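Long-range contacts in probable adenylyl-sulfate kinase (Synechocystis sp., PDB 5CB8), which phosphorylates adenosine 5'-phosphosulfate with ATP to make 3'-phosphoadenylyl sulfate, the activated sulfate of sulfur metabolism: residues Gln22-Leu30 with Ile185-Glu196; Lys38-Glu46 with Ile99-Pro107. One frame throughout, in Å; residues are numbered along the deposited sequence.

How the contacts relate
Both contacts lay a helix against the same parallel sheet, on neighbouring strands: Val-26 and Ile-28 of contact 1 exchange backbone hydrogen bonds with Val-100 of contact 2. Strand 26-31 leads into helix 38-50, and in sequence contact 2 is nested inside the loop that contact 1 closes. Contact 1 is only partly buried, about 15 Å from the centre of the chain, and joins the ends of the modelled chain by apolar packing, one ring face and hydrogen bonds. Contact 2, about 5 Å from that centre, is buried; its helix and strand meet without a direct hydrogen bond, and polar bonds go to bound anions at one end. Leu-30 of contact 1 packs on Thr-42.

Contact 1 (Gln22-Leu30 with Ile185-Glu196); sequences QQRGVTIWL and IWQKLVDLKYIE
Where the last helix of the chain lies against the first strand of the chain, central in the parallel sheet, Ile-28, Val-26 and Arg-24 meet Ile-185, Leu-189 and Tyr-194. Strand 26-30 and helix 185-191 run nearly antiparallel, at 152°, with axes 11.5 Å apart, a spacing bridged by apolar side chains. Ile-28 sends its two branches different ways: CD1 meets the tip of Leu-189 at CD1, 3.6 Å away, while CG2 touches Ile-185 CG2 at 4.0 Å. Val-26 sits over one face of the Tyr-194 ring in a CH-pi contact, its CB 3.7 Å from the centroid and 21° off the normal. A chi1 of 59° turns Val-26 so that CG1 lies nearest CG and CD1 of the ring and CG2 nearest CZ and CE1. The phenol oxygen is hydrogen-bonded to Asp-121, which anchors the far end of the ring.

The helix ends in a Schellman motif with Lys-193 at positive phi: Tyr-194 N reaches Leu-189 O at 2.8 Å. Beyond this turn, Arg-24 N makes a weak bond to Tyr-194 O (3.3 Å), and Lys-193 O lies over one guanidinium face. Gln-22, poorly ordered, appears to donate from N to Glu-196 OE2 on the anti side, tilted out of the carboxylate plane. Such helix-on-sheet packing is characteristic of the layered alpha/beta fold of P-loop kinases.

Contact 2 (Lys38-Glu46 with Ile99-Pro107); sequences KTTITHALE and IVLVSAISP. With ADX (adenosine-5'-phosphosulfate), chain G; SO4 (sulfate ion), chain H.
Ser-103 fits against the first turn of the helix by carbon-oxygen contacts. Lys-38 CB lies 3.2 Å from Ser-103 OG, while Thr-42 OG1 comes within 3.5 Å of Ser-103 CB. Thr-42 OG1 donates to Lys-38 O, within its own helix; that oxygen accepts from both the hydroxyl and the backbone N of Thr-42, the hydroxyl coming from above the carbonyl plane.

Leu-101 covers the next turn. Its CD2 methyl packs against the helix backbone, 3.7 Å from Thr-42 O and close to Glu-46 CA; the apolar pair is Leu-45 CD2 with Leu-101 CG, more loosely met. The carboxylate of Glu-46 turns to a salt bridge with Arg-50.

Anion binding occupies the other end. The Lys-38 chain bends at its last two torsions (-60° and -68°), folding NZ back to sulfate O3 at 2.7 Å, the same oxygen that receives Lys-38 N; Gly-32 O is a second partner of NZ. Thr-39 N donates to O1 at 3.0 Å, and Gly-35 and Gly-37 amides add further bonds. The sulfate probably came from the crystallisation liquor; it rests in the Walker A loop, assigned to ATP by similarity, at the helix N terminus, whose dipole would probably favour an anion. On the strand side, Ile-105 N binds ADX O2A on the phosphate and Ser-106 N binds O2B on the sulfate, each at 2.8 Å, helping to hold adenosine-5'-phosphosulfate. Ser-106, the phosphoserine intermediate by similarity, has OG bonded to Ala-104 O and Trp-29.

The axes of helix 38-46 and strand 99-103 approach to 8.7 Å and run nearly antiparallel, at 165°. Strands 26-31 and 56-60 flank that strand in the sheet, helix 178-191 packs beside helix 38-50, and helix 76-94 touches Val-100 and Val-102.

Contact 1 (Gln22-Leu30 with Ile185-Glu196)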
loop_
_atom_site.group_PDB
_atom_site.type_symbol
_atom_site.label_atom_id
_atom_site.label_comp_id
_atom_site.label_asym_id
_atom_site.label_seq_id
_atom_site.Cartn_x
_atom_site.Cartn_y
_atom_site.Cartn_z
ATOM N N GLN B 22 1.279 5.175 24.830
ATOM C CA GLN B 22 2.366 5.623 23.964
ATOM C C GLN B 22 2.624 4.597 22.869
ATOM O O GLN B 22 2.654 3.393 23.130
ATOM C CB GLN B 22 3.640 5.866 24.778
ATOM C CG GLN B 22 4.107 7.316 24.782
ATOM C CD GLN B 22 4.439 7.826 23.388
ATOM O OE1 GLN B 22 3.711 8.645 22.824
ATOM N NE2 GLN B 22 5.544 7.344 22.827
ATOM N N GLN B 23 2.830 5.076 21.647
ATOM C CA GLN B 23 2.852 4.190 20.492
ATOM C C GLN B 23 3.933 4.578 19.484
ATOM O O GLN B 23 3.985 5.723 19.027
ATOM C CB GLN B 23 1.474 4.213 19.825
ATOM C CG GLN B 23 1.266 3.190 18.733
ATOM C CD GLN B 23 0.028 3.483 17.901
ATOM O OE1 GLN B 23 -0.978 3.989 18.409
ATOM N NE2 GLN B 23 0.103 3.178 16.611
ATOM N N ARG B 24 4.796 3.623 19.147
ATOM C CA ARG B 24 5.764 3.808 18.066
ATOM C C ARG B 24 5.443 2.829 16.950
ATOM O O ARG B 24 4.944 1.731 17.206
ATOM C CB ARG B 24 7.192 3.553 18.552
ATOM C CG ARG B 24 7.599 4.371 19.770
ATOM C CD ARG B 24 8.975 3.938 20.269
ATOM N NE ARG B 24 9.425 4.702 21.435
ATOM C CZ ARG B 24 10.622 4.563 22.003
ATOM N NH1 ARG B 24 11.497 3.694 21.513
ATOM N NH2 ARG B 24 10.948 5.299 23.057
ATOM N N GLY B 25 5.737 3.212 15.712
ATOM C CA GLY B 25 5.423 2.353 14.583
ATOM C C GLY B 25 6.263 1.089 14.556
ATOM O O GLY B 25 7.453 1.117 14.885
ATOM N N VAL B 26 5.644 -0.018 14.154
ATOM C CA VAL B 26 6.329 -1.298 14.079
ATOM C C VAL B 26 5.535 -2.273 13.215
ATOM O O VAL B 26 4.299 -2.295 13.251
ATOM C CB VAL B 26 6.598 -1.883 15.512
ATOM C CG1 VAL B 26 5.302 -2.077 16.278
ATOM C CG2 VAL B 26 7.383 -3.188 15.435
ATOM N N THR B 27 6.241 -3.050 12.401
ATOM C CA THR B 27 5.610 -4.136 11.659
ATOM C C THR B 27 5.827 -5.443 12.409
ATOM O O THR B 27 6.967 -5.848 12.652
ATOM C CB THR B 27 6.188 -4.248 10.247
ATOM O OG1 THR B 27 5.779 -3.100 9.486
ATOM C CG2 THR B 27 5.694 -5.518 9.552
ATOM N N ILE B 28 4.730 -6.083 12.800
ATOM C CA ILE B 28 4.787 -7.382 13.462
ATOM C C ILE B 28 4.470 -8.428 12.398
ATOM O O ILE B 28 3.340 -8.487 11.902
ATOM C CB ILE B 28 3.773 -7.449 14.623
ATOM C CG1 ILE B 28 4.020 -6.289 15.601
ATOM C CG2 ILE B 28 3.849 -8.804 15.345
ATOM C CD1 ILE B 28 2.906 -6.098 16.607
ATOM N N TRP B 29 5.469 -9.240 12.040
ATOM C CA TRP B 29 5.400 -10.067 10.835
ATOM C C TRP B 29 5.289 -11.556 11.161
ATOM O O TRP B 29 6.274 -12.187 11.561
ATOM C CB TRP B 29 6.639 -9.831 9.954
ATOM C CG TRP B 29 6.538 -10.455 8.589
ATOM C CD1 TRP B 29 6.673 -11.781 8.277
ATOM C CD2 TRP B 29 6.274 -9.778 7.350
ATOM N NE1 TRP B 29 6.508 -11.968 6.922
ATOM C CE2 TRP B 29 6.261 -10.754 6.335
ATOM C CE3 TRP B 29 6.044 -8.436 7.011
ATOM C CZ2 TRP B 29 6.021 -10.436 4.996
ATOM C CZ3 TRP B 29 5.813 -8.120 5.678
ATOM C CH2 TRP B 29 5.807 -9.116 4.686
ATOM N N LEU B 30 4.092 -12.113 10.982
ATOM C CA LEU B 30 3.863 -13.524 11.281
ATOM C C LEU B 30 4.085 -14.381 10.030
ATOM O O LEU B 30 3.403 -14.214 9.012
ATOM C CB LEU B 30 2.452 -13.742 11.841
ATOM C CG LEU B 30 2.295 -13.489 13.348
ATOM C CD1 LEU B 30 2.591 -12.047 13.705
ATOM C CD2 LEU B 30 0.902 -13.858 13.843
ATOM N N ILE B 185 4.254 -12.194 22.161
ATOM C CA ILE B 185 4.391 -11.102 21.198
ATOM C C ILE B 185 4.213 -9.784 21.947
ATOM O O ILE B 185 5.027 -8.874 21.811
ATOM C CB ILE B 185 3.374 -11.229 20.044
ATOM C CG1 ILE B 185 3.643 -12.514 19.255
ATOM C CG2 ILE B 185 3.452 -10.030 19.116
ATOM C CD1 ILE B 185 2.521 -12.907 18.270
ATOM N N TRP B 186 3.166 -9.703 22.763
ATOM C CA TRP B 186 2.884 -8.510 23.562
ATOM C C TRP B 186 4.084 -8.139 24.422
ATOM O O TRP B 186 4.468 -6.974 24.491
ATOM C CB TRP B 186 1.659 -8.754 24.456
ATOM C CG TRP B 186 1.166 -7.528 25.198
ATOM C CD1 TRP B 186 1.617 -7.046 26.395
ATOM C CD2 TRP B 186 0.111 -6.646 24.785
ATOM N NE1 TRP B 186 0.916 -5.911 26.743
ATOM C CE2 TRP B 186 -0.014 -5.649 25.769
ATOM C CE3 TRP B 186 -0.734 -6.607 23.671
ATOM C CZ2 TRP B 186 -0.957 -4.622 25.676
ATOM C CZ3 TRP B 186 -1.666 -5.587 23.581
ATOM C CH2 TRP B 186 -1.771 -4.613 24.574
ATOM N N GLN B 187 4.674 -9.132 25.084
ATOM C CA GLN B 187 5.779 -8.864 25.997
ATOM C C GLN B 187 7.003 -8.365 25.236
ATOM O O GLN B 187 7.749 -7.516 25.730
ATOM C CB GLN B 187 6.128 -10.112 26.821
ATOM C CG GLN B 187 7.132 -9.839 27.930
ATOM C CD GLN B 187 6.624 -8.811 28.922
ATOM O OE1 GLN B 187 5.499 -8.913 29.418
ATOM N NE2 GLN B 187 7.446 -7.807 29.210
ATOM N N LYS B 188 7.205 -8.890 24.032
ATOM C CA LYS B 188 8.321 -8.450 23.201
ATOM C C LYS B 188 8.121 -6.988 22.796
ATOM O O LYS B 188 9.070 -6.189 22.796
ATOM C CB LYS B 188 8.450 -9.342 21.963
ATOM C CG LYS B 188 9.617 -8.975 21.047
ATOM C CD LYS B 188 10.963 -9.079 21.775
ATOM C CE LYS B 188 11.314 -10.522 22.100
ATOM N NZ LYS B 188 12.662 -10.665 22.740
ATOM N N LEU B 189 6.882 -6.640 22.456
ATOM C CA LEU B 189 6.538 -5.252 22.142
ATOM C C LEU B 189 6.786 -4.326 23.336
ATOM O O LEU B 189 7.214 -3.176 23.171
ATOM C CB LEU B 189 5.078 -5.155 21.717
ATOM C CG LEU B 189 4.702 -5.744 20.363
ATOM C CD1 LEU B 189 3.188 -5.746 20.220
ATOM C CD2 LEU B 189 5.354 -4.956 19.233
ATOM N N VAL B 190 6.510 -4.825 24.538
ATOM C CA VAL B 190 6.770 -4.049 25.746
ATOM C C VAL B 190 8.266 -3.898 25.988
ATOM O O VAL B 190 8.754 -2.785 26.249
ATOM C CB VAL B 190 6.109 -4.681 26.986
ATOM C CG1 VAL B 190 6.631 -4.026 28.264
ATOM C CG2 VAL B 190 4.596 -4.548 26.904
ATOM N N ASP B 191 8.993 -5.014 25.907
ATOM C CA ASP B 191 10.429 -5.006 26.181
ATOM C C ASP B 191 11.154 -4.023 25.275
ATOM O O ASP B 191 12.034 -3.293 25.723
ATOM C CB ASP B 191 11.038 -6.399 25.991
ATOM C CG ASP B 191 10.537 -7.404 27.008
ATOM O OD1 ASP B 191 9.923 -6.984 28.015
ATOM O OD2 ASP B 191 10.769 -8.618 26.797
ATOM N N LEU B 192 10.772 -4.017 24.000
ATOM C CA LEU B 192 11.394 -3.154 23.004
ATOM C C LEU B 192 10.739 -1.777 22.967
ATOM O O LEU B 192 11.043 -0.964 22.091
ATOM C CB LEU B 192 11.316 -3.797 21.624
ATOM C CG LEU B 192 11.999 -5.152 21.488
ATOM C CD1 LEU B 192 11.762 -5.704 20.101
ATOM C CD2 LEU B 192 13.479 -5.015 21.756
ATOM N N LYS B 193 9.828 -1.534 23.908
ATOM C CA LYS B 193 9.208 -0.219 24.088
ATOM C C LYS B 193 8.421 0.313 22.887
ATOM O O LYS B 193 8.376 1.521 22.648
ATOM C CB LYS B 193 10.256 0.792 24.558
ATOM C CG LYS B 193 10.770 0.477 25.958
ATOM C CD LYS B 193 12.114 1.123 26.239
ATOM C CE LYS B 193 12.510 0.895 27.690
ATOM N NZ LYS B 193 12.270 -0.523 28.094
ATOM N N TYR B 194 7.790 -0.589 22.144
ATOM C CA TYR B 194 6.863 -0.181 21.093
ATOM C C TYR B 194 5.491 0.147 21.673
ATOM O O TYR B 194 4.751 0.959 21.116
ATOM C CB TYR B 194 6.745 -1.262 20.020
ATOM C CG TYR B 194 7.949 -1.325 19.110
ATOM C CD1 TYR B 194 8.201 -0.306 18.198
ATOM C CD2 TYR B 194 8.834 -2.396 19.165
ATOM C CE1 TYR B 194 9.304 -0.349 17.371
ATOM C CE2 TYR B 194 9.936 -2.451 18.341
ATOM C CZ TYR B 194 10.167 -1.424 17.450
ATOM O OH TYR B 194 11.264 -1.479 16.623
ATOM N N ILE B 195 5.148 -0.503 22.783
ATOM C CA ILE B 195 3.911 -0.201 23.500
ATOM C C ILE B 195 4.205 -0.086 24.990
ATOM O O ILE B 195 5.297 -0.439 25.437
ATOM C CB ILE B 195 2.824 -1.274 23.275
ATOM C CG1 ILE B 195 3.198 -2.587 23.975
ATOM C CG2 ILE B 195 2.579 -1.498 21.782
ATOM C CD1 ILE B 195 2.185 -3.690 23.756
ATOM N N GLU B 196 3.232 0.406 25.755
ATOM C CA GLU B 196 3.431 0.646 27.184
ATOM C C GLU B 196 3.343 -0.626 28.024
ATOM O O GLU B 196 2.473 -1.477 27.803
ATOM C CB GLU B 196 2.425 1.678 27.698
ATOM C CG GLU B 196 2.508 3.013 26.983
ATOM C CD GLU B 196 2.067 4.157 27.866
ATOM O OE1 GLU B 196 1.820 3.909 29.067
ATOM O OE2 GLU B 196 1.972 5.300 27.365
#

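Contact 2 (Lys38-Glu46 with Ile99-Pro107)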
loop_
_atom_site.group_PDB
_atom_site.type_symbol
_atom_site.label_atom_id
_atom_site.label_comp_id
_atom_site.label_asym_id
_atom_site.label_seq_id
_atom_site.Cartn_x
_atom_site.Cartn_y
_atom_site.Cartn_z
ATOM N N LYS B 38 -1.568 -18.601 12.118
ATOM C CA LYS B 38 -1.162 -17.192 11.995
ATOM C C LYS B 38 -2.351 -16.230 12.120
ATOM O O LYS B 38 -2.296 -15.251 12.859
ATOM C CB LYS B 38 -0.448 -16.939 10.662
ATOM C CG LYS B 38 0.843 -17.733 10.436
ATOM C CD LYS B 38 1.507 -17.304 9.124
ATOM C CE LYS B 38 0.578 -17.552 7.929
ATOM N NZ LYS B 38 0.360 -19.012 7.683
ATOM N N THR B 39 -3.433 -16.508 11.405
ATOM C CA THR B 39 -4.603 -15.638 11.415
ATOM C C THR B 39 -5.252 -15.554 12.803
ATOM O O THR B 39 -5.675 -14.484 13.254
ATOM C CB THR B 39 -5.616 -16.118 10.360
ATOM O OG1 THR B 39 -5.124 -15.780 9.056
ATOM C CG2 THR B 39 -6.953 -15.476 10.566
ATOM N N THR B 40 -5.329 -16.699 13.476
ATOM C CA THR B 40 -5.922 -16.769 14.810
ATOM C C THR B 40 -5.165 -15.881 15.806
ATOM O O THR B 40 -5.776 -15.151 16.602
ATOM C CB THR B 40 -5.958 -18.222 15.316
ATOM O OG1 THR B 40 -6.828 -18.994 14.479
ATOM C CG2 THR B 40 -6.462 -18.288 16.748
ATOM N N ILE B 41 -3.838 -15.942 15.748
ATOM C CA ILE B 41 -2.988 -15.125 16.613
ATOM C C ILE B 41 -3.115 -13.658 16.229
ATOM O O ILE B 41 -3.220 -12.782 17.093
ATOM C CB ILE B 41 -1.503 -15.551 16.519
ATOM C CG1 ILE B 41 -1.303 -16.928 17.168
ATOM C CG2 ILE B 41 -0.597 -14.518 17.209
ATOM C CD1 ILE B 41 0.105 -17.509 16.980
ATOM N N THR B 42 -3.090 -13.396 14.927
ATOM C CA THR B 42 -3.256 -12.043 14.414
ATOM C C THR B 42 -4.522 -11.400 14.962
ATOM O O THR B 42 -4.487 -10.274 15.471
ATOM C CB THR B 42 -3.296 -12.061 12.882
ATOM O OG1 THR B 42 -2.036 -12.549 12.404
ATOM C CG2 THR B 42 -3.541 -10.663 12.321
ATOM N N HIS B 43 -5.638 -12.119 14.874
ATOM C CA HIS B 43 -6.919 -11.553 15.283
ATOM C C HIS B 43 -6.964 -11.317 16.786
ATOM O O HIS B 43 -7.475 -10.294 17.247
ATOM C CB HIS B 43 -8.063 -12.453 14.821
ATOM C CG HIS B 43 -8.269 -12.443 13.336
ATOM N ND1 HIS B 43 -9.041 -13.381 12.684
ATOM C CD2 HIS B 43 -7.809 -11.601 12.378
ATOM C CE1 HIS B 43 -9.049 -13.117 11.388
ATOM N NE2 HIS B 43 -8.307 -12.044 11.176
ATOM N N ALA B 44 -6.409 -12.251 17.553
ATOM C CA ALA B 44 -6.399 -12.118 19.008
ATOM C C ALA B 44 -5.495 -10.969 19.434
ATOM O O ALA B 44 -5.819 -10.213 20.359
ATOM C CB ALA B 44 -5.958 -13.423 19.662
ATOM N N LEU B 45 -4.354 -10.849 18.765
ATOM C CA LEU B 45 -3.421 -9.762 19.033
ATOM C C LEU B 45 -4.023 -8.408 18.646
ATOM O O LEU B 45 -3.865 -7.418 19.360
ATOM C CB LEU B 45 -2.118 -9.989 18.261
ATOM C CG LEU B 45 -1.043 -8.920 18.471
ATOM C CD1 LEU B 45 -0.715 -8.784 19.952
ATOM C CD2 LEU B 45 0.211 -9.235 17.658
ATOM N N GLU B 46 -4.692 -8.372 17.500
ATOM C CA GLU B 46 -5.368 -7.165 17.040
ATOM C C GLU B 46 -6.366 -6.693 18.100
ATOM O O GLU B 46 -6.368 -5.519 18.486
ATOM C CB GLU B 46 -6.096 -7.447 15.728
ATOM C CG GLU B 46 -6.949 -6.287 15.239
ATOM C CD GLU B 46 -7.794 -6.646 14.034
ATOM O OE1 GLU B 46 -7.935 -7.849 13.728
ATOM O OE2 GLU B 46 -8.324 -5.718 13.390
ATOM N N ILE B 99 1.080 0.629 14.009
ATOM C CA ILE B 99 1.445 -0.752 14.294
ATOM C C ILE B 99 0.824 -1.614 13.199
ATOM O O ILE B 99 -0.392 -1.612 13.019
ATOM C CB ILE B 99 0.916 -1.200 15.673
ATOM C CG1 ILE B 99 1.674 -0.487 16.798
ATOM C CG2 ILE B 99 1.044 -2.709 15.834
ATOM C CD1 ILE B 99 1.087 -0.724 18.193
ATOM N N VAL B 100 1.656 -2.331 12.449
ATOM C CA VAL B 100 1.167 -3.122 11.325
ATOM C C VAL B 100 1.280 -4.606 11.641
ATOM O O VAL B 100 2.367 -5.092 11.970
ATOM C CB VAL B 100 1.976 -2.822 10.046
ATOM C CG1 VAL B 100 1.383 -3.575 8.844
ATOM C CG2 VAL B 100 1.990 -1.324 9.783
ATOM N N LEU B 101 0.160 -5.322 11.561
ATOM C CA LEU B 101 0.170 -6.772 11.768
ATOM C C LEU B 101 0.113 -7.457 10.416
ATOM O O LEU B 101 -0.893 -7.357 9.717
ATOM C CB LEU B 101 -1.047 -7.218 12.593
ATOM C CG LEU B 101 -1.019 -7.142 14.120
ATOM C CD1 LEU B 101 -0.359 -5.889 14.618
ATOM C CD2 LEU B 101 -2.423 -7.259 14.698
ATOM N N VAL B 102 1.181 -8.155 10.044
ATOM C CA VAL B 102 1.194 -8.894 8.778
ATOM C C VAL B 102 1.071 -10.381 9.054
ATOM O O VAL B 102 1.734 -10.912 9.950
ATOM C CB VAL B 102 2.484 -8.637 7.988
ATOM C CG1 VAL B 102 2.529 -9.518 6.719
ATOM C CG2 VAL B 102 2.586 -7.157 7.612
ATOM N N SER B 103 0.203 -11.049 8.301
ATOM C CA SER B 103 0.086 -12.497 8.383
ATOM C C SER B 103 0.217 -13.038 6.968
ATOM O O SER B 103 -0.683 -12.859 6.146
ATOM C CB SER B 103 -1.269 -12.902 8.962
ATOM O OG SER B 103 -1.391 -14.315 9.020
ATOM N N ALA B 104 1.338 -13.692 6.681
ATOM C CA ALA B 104 1.592 -14.200 5.337
ATOM C C ALA B 104 2.545 -15.372 5.431
ATOM O O ALA B 104 3.462 -15.355 6.246
ATOM C CB ALA B 104 2.189 -13.100 4.453
ATOM N N ILE B 105 2.331 -16.391 4.603
ATOM C CA ILE B 105 3.218 -17.545 4.637
ATOM C C ILE B 105 4.658 -17.071 4.513
ATOM O O ILE B 105 5.498 -17.482 5.309
ATOM C CB ILE B 105 2.899 -18.576 3.543
ATOM C CG1 ILE B 105 1.599 -19.315 3.868
ATOM C CG2 ILE B 105 4.032 -19.597 3.424
ATOM C CD1 ILE B 105 1.202 -20.311 2.772
ATOM N N SER B 106 4.911 -16.157 3.568
ATOM C CA SER B 106 6.249 -15.588 3.348
ATOM C C SER B 106 7.366 -16.615 3.517
ATOM O O SER B 106 8.195 -16.508 4.430
ATOM C CB SER B 106 6.493 -14.379 4.262
ATOM O OG SER B 106 6.103 -14.633 5.606
ATOM N N PRO B 107 7.398 -17.612 2.619
ATOM C CA PRO B 107 8.219 -18.812 2.803
ATOM C C PRO B 107 9.696 -18.598 2.501
ATOM O O PRO B 107 10.492 -19.467 2.847
ATOM C CB PRO B 107 7.620 -19.796 1.797
ATOM C CG PRO B 107 7.112 -18.911 0.685
ATOM C CD PRO B 107 6.600 -17.666 1.378
HETATM S SB ADX G . 2.794 -16.159 0.291
HETATM O O1B ADX G . 2.798 -15.296 -0.896
HETATM O O2B ADX G . 3.215 -15.421 1.496
HETATM O O3B ADX G . 3.672 -17.311 0.044
HETATM P PA ADX G . 0.198 -15.917 1.207
HETATM O O1A ADX G . 0.047 -14.526 0.599
HETATM O O2A ADX G . 0.284 -15.883 2.729
HETATM O O3A ADX G . 1.401 -16.703 0.519
HETATM O "O5'" ADX G . -1.099 -16.758 0.786
HETATM C "C5'" ADX G . -1.272 -18.051 1.286
HETATM C "C4'" ADX G . -2.625 -18.506 1.275
HETATM O "O4'" ADX G . -3.002 -18.804 -0.117
HETATM C "C3'" ADX G . -2.773 -19.754 2.031
HETATM O "O3'" ADX G . -3.317 -19.477 3.246
HETATM C "C2'" ADX G . -3.717 -20.581 1.244
HETATM O "O2'" ADX G . -4.973 -20.418 1.718
HETATM C "C1'" ADX G . -3.675 -20.046 -0.150
HETATM N N9 ADX G . -3.040 -20.883 -1.127
HETATM C C8 ADX G . -3.535 -21.214 -2.344
HETATM N N7 ADX G . -2.588 -21.862 -3.030
HETATM C C5 ADX G . -1.473 -21.940 -2.262
HETATM C C6 ADX G . -0.207 -22.482 -2.472
HETATM N N6 ADX G . 0.142 -23.093 -3.743
HETATM N N1 ADX G . 0.705 -22.400 -1.480
HETATM C C2 ADX G . 0.405 -21.790 -0.312
HETATM N N3 ADX G . -0.802 -21.250 -0.086
HETATM C C4 ADX G . -1.760 -21.308 -1.042
HETATM S S SO4 H . -2.833 -19.891 9.175
HETATM O O1 SO4 H . -3.412 -18.564 9.268
HETATM O O2 SO4 H . -3.543 -20.814 10.056
HETATM O O3 SO4 H . -1.421 -19.824 9.583
HETATM O O4 SO4 H . -2.906 -20.411 7.798
#